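Local coordinates for Puf (Pumilio/fbf) domain-containing protein 7, confirmed by transcript evidence (Caenorhabditis elegans, PDB 3V71) that binds a consensus sequence in mRNA 3'-UTRs and modulates mRNA expression and stability, acting redundantly with related PUF proteins in oocyte formation and early embryonic divisions, at residues L136-C140 with F163-F167. Sequence-based numbering, arbitrary orientation.
Sequences LAAMC and FFVHF
The carbonyl oxygen of Phe167, the residue whose ring lies against Leu136, is gripped by two hydroxyls, those of Ser170 and Ser173, both a few residues further along the chain. No hydrogen bond joins 136-140 to 163-167; the contact is mainly apolar and aromatic. Leu136 CB sits almost squarely over the Phe167 ring, 3.5 Å from its centroid and 8° off the normal, a CH-pi contact. Leu136 and Phe167 run alongside each other in antiparallel sense, Leu136 CD1 lying 3.6 Å from Phe167 CG. With its CG anti to the backbone N (chi1 162°), Phe167 sends the ring across to the start of the other helix, where CZ also meets Ala137 CB at 4.2 Å. The same Leu136 CD1 reaches the edges of two more rings, at 3.7 Å from Phe163 CE1 and 4.0 Å from Phe164 CD1. One turn on, Cys140 SG comes to the Phe164 edge, 4.8 Å from the ring centroid, as a sulfur-aromatic contact. The axes of the two short segments approach to 11.9 Å and are at right angles. In this all-helical array, 136-140 lies in the predicted fourth Pumilio repeat, and 163-167 spans its predicted boundary with the fifth. Helix 121-132 packs on Phe163 through Ile128 and Ser132, while Ile149 of helix 146-153 and Leu186 of helix 183-194 each touch both Cys140 and Phe164.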
loop_
_atom_site.group_PDB
_atom_site.type_symbol
_atom_site.label_atom_id
_atom_site.label_comp_id
_atom_site.label_asym_id
_atom_site.label_seq_id
_atom_site.Cartn_x
_atom_site.Cartn_y
_atom_site.Cartn_z
ATOM N N LEU A 136 16.604 -1.701 -6.830
ATOM C CA LEU A 136 15.282 -1.276 -6.398
ATOM C C LEU A 136 14.357 -2.465 -6.186
ATOM O O LEU A 136 13.530 -2.461 -5.277
ATOM C CB LEU A 136 14.684 -0.293 -7.403
ATOM C CG LEU A 136 15.455 1.015 -7.562
ATOM C CD1 LEU A 136 14.700 1.973 -8.474
ATOM C CD2 LEU A 136 15.705 1.646 -6.196
ATOM N N ALA A 137 14.505 -3.479 -7.035
ATOM C CA ALA A 137 13.746 -4.720 -6.912
ATOM C C ALA A 137 13.851 -5.309 -5.503
ATOM O O ALA A 137 12.883 -5.310 -4.743
ATOM C CB ALA A 137 14.235 -5.726 -7.941
ATOM N N ALA A 138 15.039 -5.803 -5.168
ATOM C CA ALA A 138 15.314 -6.368 -3.851
ATOM C C ALA A 138 14.904 -5.433 -2.716
ATOM O O ALA A 138 14.452 -5.875 -1.663
ATOM C CB ALA A 138 16.788 -6.719 -3.734
ATOM N N MET A 139 15.071 -4.135 -2.929
ATOM C CA MET A 139 14.738 -3.169 -1.900
ATOM C C MET A 139 13.250 -3.186 -1.586
ATOM O O MET A 139 12.843 -3.071 -0.432
ATOM C CB MET A 139 15.167 -1.773 -2.332
ATOM C CG MET A 139 15.047 -0.740 -1.239
ATOM S SD MET A 139 16.559 0.220 -1.086
ATOM C CE MET A 139 16.070 1.442 0.131
ATOM N N CYS A 140 12.439 -3.342 -2.622
ATOM C CA CYS A 140 10.989 -3.291 -2.469
ATOM C C CYS A 140 10.417 -4.554 -1.836
ATOM O O CYS A 140 9.372 -4.504 -1.194
ATOM C CB CYS A 140 10.319 -3.011 -3.815
ATOM S SG CYS A 140 10.785 -1.412 -4.523
ATOM N N PHE A 163 12.336 8.606 -10.934
ATOM C CA PHE A 163 13.238 7.513 -11.297
ATOM C C PHE A 163 12.650 6.174 -10.870
ATOM O O PHE A 163 12.912 5.136 -11.491
ATOM C CB PHE A 163 14.609 7.692 -10.635
ATOM C CG PHE A 163 14.635 7.284 -9.196
ATOM C CD1 PHE A 163 14.854 5.961 -8.840
ATOM C CD2 PHE A 163 14.418 8.216 -8.192
ATOM C CE1 PHE A 163 14.864 5.576 -7.507
ATOM C CE2 PHE A 163 14.428 7.838 -6.860
ATOM C CZ PHE A 163 14.650 6.516 -6.516
ATOM N N PHE A 164 11.859 6.211 -9.801
ATOM C CA PHE A 164 11.263 5.009 -9.246
ATOM C C PHE A 164 10.051 4.543 -10.048
ATOM O O PHE A 164 9.855 3.342 -10.274
ATOM C CB PHE A 164 10.867 5.231 -7.795
ATOM C CG PHE A 164 10.307 4.010 -7.146
ATOM C CD1 PHE A 164 10.981 2.803 -7.227
ATOM C CD2 PHE A 164 9.102 4.059 -6.465
ATOM C CE1 PHE A 164 10.467 1.670 -6.644
ATOM C CE2 PHE A 164 8.582 2.928 -5.878
ATOM C CZ PHE A 164 9.267 1.731 -5.967
ATOM N N VAL A 165 9.236 5.502 -10.470
ATOM C CA VAL A 165 8.126 5.226 -11.373
ATOM C C VAL A 165 8.622 4.602 -12.675
ATOM O O VAL A 165 8.050 3.630 -13.164
ATOM C CB VAL A 165 7.354 6.503 -11.698
ATOM C CG1 VAL A 165 6.403 6.262 -12.857
ATOM C CG2 VAL A 165 6.613 6.986 -10.470
ATOM N N HIS A 166 9.689 5.158 -13.237
ATOM C CA HIS A 166 10.270 4.577 -14.441
ATOM C C HIS A 166 10.753 3.164 -14.164
ATOM O O HIS A 166 10.787 2.329 -15.066
ATOM C CB HIS A 166 11.409 5.443 -14.983
ATOM C CG HIS A 166 10.945 6.709 -15.633
ATOM N ND1 HIS A 166 10.413 7.764 -14.919
ATOM C CD2 HIS A 166 10.925 7.089 -16.933
ATOM C CE1 HIS A 166 10.091 8.738 -15.750
ATOM N NE2 HIS A 166 10.392 8.355 -16.978
ATOM N N PHE A 167 11.120 2.896 -12.913
ATOM C CA PHE A 167 11.539 1.559 -12.518
ATOM C C PHE A 167 10.372 0.574 -12.596
ATOM O O PHE A 167 10.502 -0.516 -13.156
ATOM C CB PHE A 167 12.139 1.574 -11.112
ATOM C CG PHE A 167 12.192 0.219 -10.461
ATOM C CD1 PHE A 167 13.099 -0.736 -10.887
ATOM C CD2 PHE A 167 11.327 -0.100 -9.423
ATOM C CE1 PHE A 167 13.140 -1.985 -10.291
ATOM C CE2 PHE A 167 11.361 -1.345 -8.826
ATOM C CZ PHE A 167 12.269 -2.291 -9.257
#